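Local atomic coordinates of fusion DH (Streptomyces sp. MJ635-86F5, PDB entry 6K97), a protein that joins the two halves of a split polyketide synthase dehydratase domain, which probably removes water from carrier-bound intermediates during cremimycin biosynthesis. Residues T32-P35 with L36-T39; A204-D208 with R209-Y213; D268-E271 with G272-P276. All coordinates share one frame; numbering follows the deposited sequence.

Interaction 1. Residues T32-P35 with L36-T39; sequences TEHP and LLAT
The backbone doubles back between T32 and T39, its two arms running 167° apart in direction and tied at the open end by T32 N, which donates to A38 O at 3.0 Å. At the closed end P35 and L36 occupy the corners of a type I beta turn, with H34 CA and L37 CA 5.4 Å apart. The imidazole of H34 helps to hold this turn: its ND1 accepts the N-H of L36 at 3.2 Å, a nearly straight bond whose donor is tilted 31° from the ring plane. CG anti to the backbone N (chi1 -168°) places the ring with P35 CD against one face, toward its rim, while L36 CB meets the ring edge 3.9 Å from ND1. Since ND1 is an acceptor, the proton is probably on NE2, which is hydrogen-bonded to E80. Between the arms, T32 sends its methyl inward and its hydroxyl elsewhere. CG2 sits between backbone N and carbonyl carbon, from where it packs against L37 O at 3.6 Å, T39 O at 3.7 Å and L37 CB at 3.9 Å; OG1 is hydrogen-bonded to H84 NE2. L36 and L37 both lean on L81, so the turn is fastened to helix 75-88 by apolar packing as well as by the polar bonds to E80 and H84. The HPLL sequence at this bend is characteristic of the start of polyketide synthase dehydratase domains. Here, in the first of the fused parts, it leads into strand 39-42 of the N-terminal hotdog through a classic beta bulge, A38 and T39 together facing T51 of strand 48-55.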
ATOM      1  N   THR A  32      -0.193  -4.584 -10.638  1.00 42.40           N
ATOM      2  CA  THR A  32       0.229  -5.968 -10.773  1.00 42.00           C
ATOM      3  C   THR A  32      -0.734  -6.660 -11.738  1.00 43.68           C
ATOM      4  O   THR A  32      -1.868  -6.241 -11.866  1.00 46.49           O
ATOM      5  CB  THR A  32       0.267  -6.660  -9.394  1.00 43.27           C
ATOM      6  OG1 THR A  32       0.987  -7.884  -9.510  1.00 45.84           O
ATOM      7  CG2 THR A  32      -1.152  -6.964  -8.846  1.00 43.70           C
ATOM      8  N   GLU A  33      -0.314  -7.723 -12.406  1.00 47.21           N
ATOM      9  CA  GLU A  33      -1.242  -8.499 -13.265  1.00 49.16           C
ATOM     10  C   GLU A  33      -1.703  -9.726 -12.492  1.00 43.94           C
ATOM     11  O   GLU A  33      -0.951 -10.671 -12.315  1.00 47.13           O
ATOM     12  CB  GLU A  33      -0.597  -8.916 -14.604  1.00 51.19           C
ATOM     13  CG  GLU A  33      -0.391  -7.755 -15.584  1.00 60.52           C
ATOM     14  CD  GLU A  33       0.774  -6.795 -15.230  1.00 66.75           C
ATOM     15  OE1 GLU A  33       1.886  -7.259 -14.865  1.00 65.86           O
ATOM     16  OE2 GLU A  33       0.589  -5.552 -15.331  1.00 72.98           O
ATOM     17  N   HIS A  34      -2.937  -9.707 -12.020  1.00 41.77           N
ATOM     18  CA  HIS A  34      -3.538 -10.897 -11.409  1.00 38.44           C
ATOM     19  C   HIS A  34      -5.028 -10.742 -11.417  1.00 36.29           C
ATOM     20  O   HIS A  34      -5.507  -9.656 -11.290  1.00 37.71           O
ATOM     21  CB  HIS A  34      -3.023 -11.042  -9.981  1.00 38.51           C
ATOM     22  CG  HIS A  34      -3.342 -12.351  -9.356  1.00 37.09           C
ATOM     23  ND1 HIS A  34      -4.448 -12.545  -8.557  1.00 37.14           N
ATOM     24  CD2 HIS A  34      -2.728 -13.546  -9.441  1.00 38.26           C
ATOM     25  CE1 HIS A  34      -4.475 -13.799  -8.150  1.00 35.27           C
ATOM     26  NE2 HIS A  34      -3.441 -14.425  -8.668  1.00 35.96           N
ATOM     27  N   PRO A  35      -5.787 -11.837 -11.490  1.00 36.21           N
ATOM     28  CA  PRO A  35      -7.253 -11.694 -11.494  1.00 35.33           C
ATOM     29  C   PRO A  35      -7.924 -11.127 -10.210  1.00 36.72           C
ATOM     30  O   PRO A  35      -9.030 -10.633 -10.307  1.00 38.11           O
ATOM     31  CB  PRO A  35      -7.750 -13.111 -11.773  1.00 36.07           C
ATOM     32  CG  PRO A  35      -6.601 -13.769 -12.494  1.00 38.12           C
ATOM     33  CD  PRO A  35      -5.356 -13.198 -11.838  1.00 37.06           C
ATOM     34  N   LEU A  36      -7.296 -11.239  -9.042  1.00 37.48           N
ATOM     35  CA  LEU A  36      -7.839 -10.724  -7.761  1.00 38.33           C
ATOM     36  C   LEU A  36      -7.102  -9.525  -7.135  1.00 39.08           C
ATOM     37  O   LEU A  36      -7.521  -9.018  -6.130  1.00 43.15           O
ATOM     38  CB  LEU A  36      -7.847 -11.840  -6.724  1.00 36.39           C
ATOM     39  CG  LEU A  36      -8.567 -13.108  -7.186  1.00 36.90           C
ATOM     40  CD1 LEU A  36      -8.362 -14.300  -6.254  1.00 36.55           C
ATOM     41  CD2 LEU A  36     -10.057 -12.872  -7.368  1.00 37.24           C
ATOM     42  N   LEU A  37      -5.990  -9.081  -7.709  1.00 40.68           N
ATOM     43  CA  LEU A  37      -5.225  -7.966  -7.162  1.00 37.07           C
ATOM     44  C   LEU A  37      -4.965  -6.959  -8.258  1.00 38.56           C
ATOM     45  O   LEU A  37      -4.644  -7.332  -9.382  1.00 44.42           O
ATOM     46  CB  LEU A  37      -3.921  -8.461  -6.575  1.00 35.69           C
ATOM     47  CG  LEU A  37      -4.077  -9.443  -5.418  1.00 35.51           C
ATOM     48  CD1 LEU A  37      -2.767 -10.101  -5.060  1.00 35.87           C
ATOM     49  CD2 LEU A  37      -4.650  -8.741  -4.214  1.00 35.06           C
ATOM     50  N   ALA A  38      -5.118  -5.683  -7.928  1.00 38.38           N
ATOM     51  CA  ALA A  38      -4.838  -4.587  -8.835  1.00 40.25           C
ATOM     52  C   ALA A  38      -3.411  -3.953  -8.669  1.00 40.97           C
ATOM     53  O   ALA A  38      -2.834  -3.522  -9.646  1.00 45.92           O
ATOM     54  CB  ALA A  38      -5.905  -3.520  -8.651  1.00 40.91           C
ATOM     55  N   THR A  39      -2.865  -3.897  -7.449  1.00 41.85           N
ATOM     56  CA  THR A  39      -1.607  -3.186  -7.148  1.00 41.91           C
ATOM     57  C   THR A  39      -0.561  -4.047  -6.411  1.00 41.56           C
ATOM     58  O   THR A  39      -0.892  -5.020  -5.754  1.00 42.88           O
ATOM     59  CB  THR A  39      -1.845  -1.934  -6.244  1.00 43.76           C
ATOM     60  OG1 THR A  39      -2.190  -2.349  -4.911  1.00 41.91           O
ATOM     61  CG2 THR A  39      -2.936  -1.015  -6.791  1.00 43.30           C
TER

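Interaction 2. Residues A204-D208 with R209-Y213; sequences ARLAD and RGFQY
L206 and F211 meet where helix 199-208 ends, L206 CB lying 3.9 Å from F211 CB and the two side chains crossing at a slant. The phenyl ring also brings an edge to the backbone: L206 O lies near the ring plane, 3.4 Å from F211 CD2. That same oxygen accepts two N-H groups from opposite faces of its carbonyl plane, R209 N at 3.0 Å and F211 N at 3.0 Å, so it stays well occupied although the helix has no further turn to offer. One residue on, A207 O takes the N-H of G210 at 3.1 Å. The pair of bonds from F211 N to L206 O and from G210 N to A207 O, with G210 at positive phi (111°), defines a Schellman motif, and the L206-F211 packing is the apolar contact that commonly accompanies it. A side chain at G210 would be jammed against the carbonyl of R209, hence the glycine. Beyond the motif the chain leaves in two successive inverse gamma turns centred on F211 and Q212, and F211 O comes back to 3.4 Å from A207 CA in a CA-H...O contact. R209 lays its CG close to R205 O at 3.2 Å, then bends at chi2 and chi3 (-82° and -73°), which turns its guanidinium away from the helix to weak hydrogen bonds with L267 O and G272 O. Farther out, L263 of helix 252-266 and L267 pack on L206, while L273 and L275 of strand 273-284 press on F211, all within what is assigned as the C-terminal hotdog. Q212 OE1 instead accepts from G69 N, which lies in the other part of the engineered fusion.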
ATOM      1  N   ALA A 204     -22.838 -35.375  -5.133  1.00 41.41           N
ATOM      2  CA  ALA A 204     -24.195 -35.415  -4.533  1.00 41.74           C
ATOM      3  C   ALA A 204     -24.174 -35.585  -3.009  1.00 41.97           C
ATOM      4  O   ALA A 204     -24.896 -34.916  -2.286  1.00 45.45           O
ATOM      5  CB  ALA A 204     -25.027 -36.483  -5.175  1.00 42.15           C
ATOM      6  N   ARG A 205     -23.350 -36.495  -2.516  1.00 42.21           N
ATOM      7  CA  ARG A 205     -23.231 -36.718  -1.067  1.00 39.92           C
ATOM      8  C   ARG A 205     -22.609 -35.496  -0.346  1.00 40.91           C
ATOM      9  O   ARG A 205     -23.038 -35.066   0.743  1.00 42.10           O
ATOM     10  CB  ARG A 205     -22.433 -38.023  -0.837  1.00 39.55           C
ATOM     11  CG  ARG A 205     -23.287 -39.255  -1.149  1.00 41.46           C
ATOM     12  CD  ARG A 205     -22.515 -40.553  -0.929  1.00 42.92           C
ATOM     13  NE  ARG A 205     -21.576 -40.830  -2.020  1.00 43.49           N
ATOM     14  CZ  ARG A 205     -21.864 -41.466  -3.152  1.00 42.29           C
ATOM     15  NH1 ARG A 205     -23.071 -41.908  -3.433  1.00 43.18           N
ATOM     16  NH2 ARG A 205     -20.914 -41.644  -4.028  1.00 44.14           N
ATOM     17  N   LEU A 206     -21.619 -34.882  -0.971  1.00 39.58           N
ATOM     18  CA  LEU A 206     -21.071 -33.680  -0.406  1.00 36.76           C
ATOM     19  C   LEU A 206     -22.130 -32.558  -0.287  1.00 36.95           C
ATOM     20  O   LEU A 206     -22.204 -31.832   0.741  1.00 34.57           O
ATOM     21  CB  LEU A 206     -19.895 -33.264  -1.230  1.00 36.97           C
ATOM     22  CG  LEU A 206     -18.678 -34.200  -1.136  1.00 38.93           C
ATOM     23  CD1 LEU A 206     -17.576 -33.695  -2.077  1.00 40.02           C
ATOM     24  CD2 LEU A 206     -18.136 -34.263   0.286  1.00 40.09           C
ATOM     25  N   ALA A 207     -22.967 -32.441  -1.318  1.00 36.31           N
ATOM     26  CA  ALA A 207     -24.033 -31.438  -1.339  1.00 37.45           C
ATOM     27  C   ALA A 207     -25.015 -31.658  -0.210  1.00 40.34           C
ATOM     28  O   ALA A 207     -25.482 -30.704   0.417  1.00 43.50           O
ATOM     29  CB  ALA A 207     -24.737 -31.436  -2.687  1.00 37.27           C
ATOM     30  N   ASP A 208     -25.309 -32.918   0.074  1.00 42.96           N
ATOM     31  CA  ASP A 208     -26.198 -33.263   1.173  1.00 45.37           C
ATOM     32  C   ASP A 208     -25.645 -32.912   2.517  1.00 43.29           C
ATOM     33  O   ASP A 208     -26.395 -32.774   3.434  1.00 47.19           O
ATOM     34  CB  ASP A 208     -26.532 -34.767   1.157  1.00 50.20           C
ATOM     35  CG  ASP A 208     -27.561 -35.123   0.077  1.00 53.07           C
ATOM     36  OD1 ASP A 208     -28.317 -34.226  -0.370  1.00 59.90           O
ATOM     37  OD2 ASP A 208     -27.580 -36.284  -0.362  1.00 52.42           O
ATOM     38  N   ARG A 209     -24.342 -32.753   2.642  1.00 44.14           N
ATOM     39  CA  ARG A 209     -23.712 -32.326   3.891  1.00 43.93           C
ATOM     40  C   ARG A 209     -23.503 -30.823   3.995  1.00 42.51           C
ATOM     41  O   ARG A 209     -22.989 -30.372   5.004  1.00 41.38           O
ATOM     42  CB  ARG A 209     -22.312 -32.961   4.002  1.00 48.21           C
ATOM     43  CG  ARG A 209     -22.223 -34.479   3.799  1.00 54.14           C
ATOM     44  CD  ARG A 209     -22.578 -35.239   5.055  1.00 60.63           C
ATOM     45  NE  ARG A 209     -21.533 -35.142   6.070  1.00 68.17           N
ATOM     46  CZ  ARG A 209     -20.722 -36.130   6.463  1.00 66.64           C
ATOM     47  NH1 ARG A 209     -19.851 -35.883   7.440  1.00 64.52           N
ATOM     48  NH2 ARG A 209     -20.767 -37.340   5.915  1.00 63.46           N
ATOM     49  N   GLY A 210     -23.798 -30.066   2.932  1.00 39.99           N
ATOM     50  CA  GLY A 210     -23.575 -28.633   2.918  1.00 40.85           C
ATOM     51  C   GLY A 210     -22.469 -28.079   2.006  1.00 43.24           C
ATOM     52  O   GLY A 210     -22.237 -26.866   1.966  1.00 41.91           O
ATOM     53  N   PHE A 211     -21.761 -28.955   1.310  1.00 42.70           N
ATOM     54  CA  PHE A 211     -20.794 -28.515   0.331  1.00 44.10           C
ATOM     55  C   PHE A 211     -21.525 -28.266  -0.993  1.00 44.95           C
ATOM     56  O   PHE A 211     -21.626 -29.147  -1.837  1.00 43.79           O
ATOM     57  CB  PHE A 211     -19.692 -29.567   0.143  1.00 43.10           C
ATOM     58  CG  PHE A 211     -18.905 -29.857   1.390  1.00 42.94           C
ATOM     59  CD1 PHE A 211     -17.788 -29.103   1.718  1.00 46.87           C
ATOM     60  CD2 PHE A 211     -19.266 -30.881   2.233  1.00 44.31           C
ATOM     61  CE1 PHE A 211     -17.062 -29.358   2.879  1.00 47.63           C
ATOM     62  CE2 PHE A 211     -18.554 -31.133   3.392  1.00 45.78           C
ATOM     63  CZ  PHE A 211     -17.445 -30.371   3.723  1.00 46.01           C
ATOM     64  N   GLN A 212     -22.049 -27.066  -1.160  1.00 42.68           N
ATOM     65  CA  GLN A 212     -22.901 -26.789  -2.289  1.00 44.24           C
ATOM     66  C   GLN A 212     -22.108 -26.206  -3.447  1.00 43.75           C
ATOM     67  O   GLN A 212     -22.216 -25.030  -3.764  1.00 45.93           O
ATOM     68  CB  GLN A 212     -24.006 -25.847  -1.858  1.00 45.73           C
ATOM     69  CG  GLN A 212     -24.899 -26.505  -0.811  1.00 47.35           C
ATOM     70  CD  GLN A 212     -25.461 -25.584   0.263  1.00 49.45           C
ATOM     71  OE1 GLN A 212     -24.997 -24.468   0.495  1.00 51.48           O
ATOM     72  NE2 GLN A 212     -26.436 -26.100   0.970  1.00 52.81           N
ATOM     73  N   TYR A 213     -21.319 -27.048  -4.088  1.00 40.55           N
ATOM     74  CA  TYR A 213     -20.429 -26.614  -5.140  1.00 40.05           C
ATOM     75  C   TYR A 213     -21.206 -26.418  -6.451  1.00 41.75           C
ATOM     76  O   TYR A 213     -21.753 -27.371  -6.985  1.00 37.79           O
ATOM     77  CB  TYR A 213     -19.327 -27.644  -5.346  1.00 38.07           C
ATOM     78  CG  TYR A 213     -18.399 -27.819  -4.130  1.00 39.24           C
ATOM     79  CD1 TYR A 213     -17.692 -26.733  -3.594  1.00 39.23           C
ATOM     80  CD2 TYR A 213     -18.154 -29.091  -3.591  1.00 38.04           C
ATOM     81  CE1 TYR A 213     -16.823 -26.902  -2.524  1.00 40.00           C
ATOM     82  CE2 TYR A 213     -17.273 -29.266  -2.570  1.00 39.64           C
ATOM     83  CZ  TYR A 213     -16.623 -28.155  -2.018  1.00 40.52           C
ATOM     84  OH  TYR A 213     -15.784 -28.327  -0.967  1.00 37.82           O
TER

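Interaction 3. Residues D268-E271 with G272-P276; sequences DGEE and GLFLP
The carboxylate of E270 stands at the edge of the F274 ring, OE1 lying near the ring plane 3.6 Å from CZ, with the two flat groups 78° apart. Approached this way, the acid meets the weakly positive rim of the ring, which is probably a mildly favourable place for its charge. The aliphatic part of E270 rises to one side of the ring plane, with CB 3.7 Å from F274 CE1. CG beside the backbone N (chi1 -68°) and a second bend at chi2 fold the chain back so that its end reaches CZ as well. E271 contributes its carbonyl, E271 O lying 3.9 Å from F274 CE1 in an oblique approach, whereas its CB points away, although CB still touches G272 N. No hydrogen bond crosses between 268-271 and 272-276; the contact rests on the ring and on the bend at G272, whose positive phi (61°) suits glycine and where a CB would clash with E271 O. K302 connects the two principal side chains, forming a salt bridge with E270 OE2 and a cation-pi interaction with F274, so lysine, acid and ring make one cluster. With alanine in place of E270, K302 would probably lose its carboxylate mate and the CZ end of the F274 ring its neighbour. In the C-terminal hotdog half of the fusion, the loop links helix 252-266 to strand 273-284. F274 packs on L267, just beyond that helix, and on P326 of strand 315-327, to which strand 273-284 is bonded antiparallel through L273 with V327 and L275 with R325; the side chain of L275 also rests on V327.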
ATOM      1  N   ASP A 268     -16.034 -39.707   6.339  1.00 64.35           N
ATOM      2  CA  ASP A 268     -16.721 -40.971   6.183  1.00 65.10           C
ATOM      3  C   ASP A 268     -17.651 -41.310   7.333  1.00 67.02           C
ATOM      4  O   ASP A 268     -18.824 -41.687   7.121  1.00 62.22           O
ATOM      5  CB  ASP A 268     -15.697 -42.101   6.003  1.00 70.77           C
ATOM      6  CG  ASP A 268     -16.280 -43.342   5.360  1.00 70.95           C
ATOM      7  OD1 ASP A 268     -17.419 -43.317   4.814  1.00 58.88           O
ATOM      8  OD2 ASP A 268     -15.548 -44.349   5.410  1.00 73.17           O
ATOM      9  N   GLY A 269     -17.169 -41.193   8.555  1.00 63.11           N
ATOM     10  CA  GLY A 269     -18.073 -41.452   9.695  1.00 64.95           C
ATOM     11  C   GLY A 269     -18.049 -40.222  10.581  1.00 64.57           C
ATOM     12  O   GLY A 269     -17.590 -40.261  11.734  1.00 69.64           O
ATOM     13  N   GLU A 270     -18.431 -39.092  10.001  1.00 59.97           N
ATOM     14  CA  GLU A 270     -18.238 -37.824  10.663  1.00 57.44           C
ATOM     15  C   GLU A 270     -19.515 -37.036  10.588  1.00 55.29           C
ATOM     16  O   GLU A 270     -20.331 -37.233   9.729  1.00 53.17           O
ATOM     17  CB  GLU A 270     -17.050 -37.073  10.064  1.00 58.50           C
ATOM     18  CG  GLU A 270     -15.696 -37.722  10.334  1.00 58.80           C
ATOM     19  CD  GLU A 270     -15.223 -37.562  11.768  1.00 57.58           C
ATOM     20  OE1 GLU A 270     -15.808 -36.749  12.532  1.00 60.53           O
ATOM     21  OE2 GLU A 270     -14.239 -38.233  12.123  1.00 53.96           O
ATOM     22  N   GLU A 271     -19.706 -36.172  11.551  1.00 59.38           N
ATOM     23  CA  GLU A 271     -20.915 -35.390  11.632  1.00 63.25           C
ATOM     24  C   GLU A 271     -20.487 -34.003  11.136  1.00 60.36           C
ATOM     25  O   GLU A 271     -19.351 -33.578  11.380  1.00 59.51           O
ATOM     26  CB  GLU A 271     -21.419 -35.405  13.094  1.00 62.88           C
ATOM     27  CG  GLU A 271     -22.898 -35.156  13.300  1.00 64.73           C
ATOM     28  CD  GLU A 271     -23.785 -36.247  12.730  1.00 69.10           C
ATOM     29  OE1 GLU A 271     -23.864 -37.358  13.311  1.00 69.91           O
ATOM     30  OE2 GLU A 271     -24.446 -35.968  11.712  1.00 69.18           O
ATOM     31  N   GLY A 272     -21.350 -33.323  10.394  1.00 57.87           N
ATOM     32  CA  GLY A 272     -21.019 -31.953   9.920  1.00 61.58           C
ATOM     33  C   GLY A 272     -19.806 -31.694   8.999  1.00 57.66           C
ATOM     34  O   GLY A 272     -19.394 -32.532   8.225  1.00 57.52           O
ATOM     35  N   LEU A 273     -19.288 -30.477   9.054  1.00 55.86           N
ATOM     36  CA  LEU A 273     -18.492 -29.951   7.985  1.00 53.20           C
ATOM     37  C   LEU A 273     -17.112 -29.826   8.431  1.00 48.16           C
ATOM     38  O   LEU A 273     -16.844 -29.565   9.593  1.00 51.53           O
ATOM     39  CB  LEU A 273     -18.927 -28.557   7.591  1.00 60.56           C
ATOM     40  CG  LEU A 273     -20.346 -28.443   7.070  1.00 62.79           C
ATOM     41  CD1 LEU A 273     -20.851 -27.028   7.281  1.00 64.62           C
ATOM     42  CD2 LEU A 273     -20.405 -28.852   5.615  1.00 64.16           C
ATOM     43  N   PHE A 274     -16.242 -29.956   7.447  1.00 47.55           N
ATOM     44  CA  PHE A 274     -14.801 -29.980   7.607  1.00 41.75           C
ATOM     45  C   PHE A 274     -14.256 -29.152   6.500  1.00 40.10           C
ATOM     46  O   PHE A 274     -14.574 -29.396   5.345  1.00 42.07           O
ATOM     47  CB  PHE A 274     -14.281 -31.404   7.498  1.00 39.23           C
ATOM     48  CG  PHE A 274     -14.357 -32.184   8.800  1.00 41.59           C
ATOM     49  CD1 PHE A 274     -15.490 -32.916   9.131  1.00 41.74           C
ATOM     50  CD2 PHE A 274     -13.276 -32.190   9.692  1.00 45.72           C
ATOM     51  CE1 PHE A 274     -15.561 -33.650  10.309  1.00 43.71           C
ATOM     52  CE2 PHE A 274     -13.340 -32.915  10.889  1.00 50.16           C
ATOM     53  CZ  PHE A 274     -14.498 -33.642  11.201  1.00 46.94           C
ATOM     54  N   LEU A 275     -13.494 -28.131   6.852  1.00 42.63           N
ATOM     55  CA  LEU A 275     -12.850 -27.230   5.894  1.00 42.54           C
ATOM     56  C   LEU A 275     -11.348 -27.132   6.151  1.00 40.78           C
ATOM     57  O   LEU A 275     -10.892 -27.379   7.277  1.00 41.64           O
ATOM     58  CB  LEU A 275     -13.412 -25.816   6.054  1.00 45.66           C
ATOM     59  CG  LEU A 275     -14.883 -25.590   5.729  1.00 52.45           C
ATOM     60  CD1 LEU A 275     -15.271 -24.136   6.006  1.00 51.53           C
ATOM     61  CD2 LEU A 275     -15.186 -25.985   4.287  1.00 53.06           C
ATOM     62  N   PRO A 276     -10.582 -26.716   5.127  1.00 38.53           N
ATOM     63  CA  PRO A 276      -9.171 -26.458   5.322  1.00 36.84           C
ATOM     64  C   PRO A 276      -8.977 -25.328   6.271  1.00 36.68           C
ATOM     65  O   PRO A 276      -9.729 -24.375   6.215  1.00 40.43           O
ATOM     66  CB  PRO A 276      -8.671 -26.070   3.922  1.00 38.09           C
ATOM     67  CG  PRO A 276      -9.606 -26.785   2.986  1.00 40.01           C
ATOM     68  CD  PRO A 276     -10.951 -26.707   3.693  1.00 39.11           C
TER

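How the interactions relate
Along the chain the three contacts follow in series. Interaction 1 belongs to the first part of the fusion, the N-terminal hotdog, and lies on the opposite side of the chain's centre from the other two, its centre about 32 Å from that of interaction 2 and about 34 Å from that of interaction 3. Interactions 2 and 3 share the C-terminal hotdog, with centres about 11 Å apart, and touch: R209 NH1 lies 2.7 Å from E270 O, and F211 CZ is 3.4 Å from F274 O. The turn and short strand after helix 199-208 thus pack on loop 268-272 and the start of strand 273-284, while interaction 1 marks the entry to the distant hotdog of this double-hotdog dehydratase.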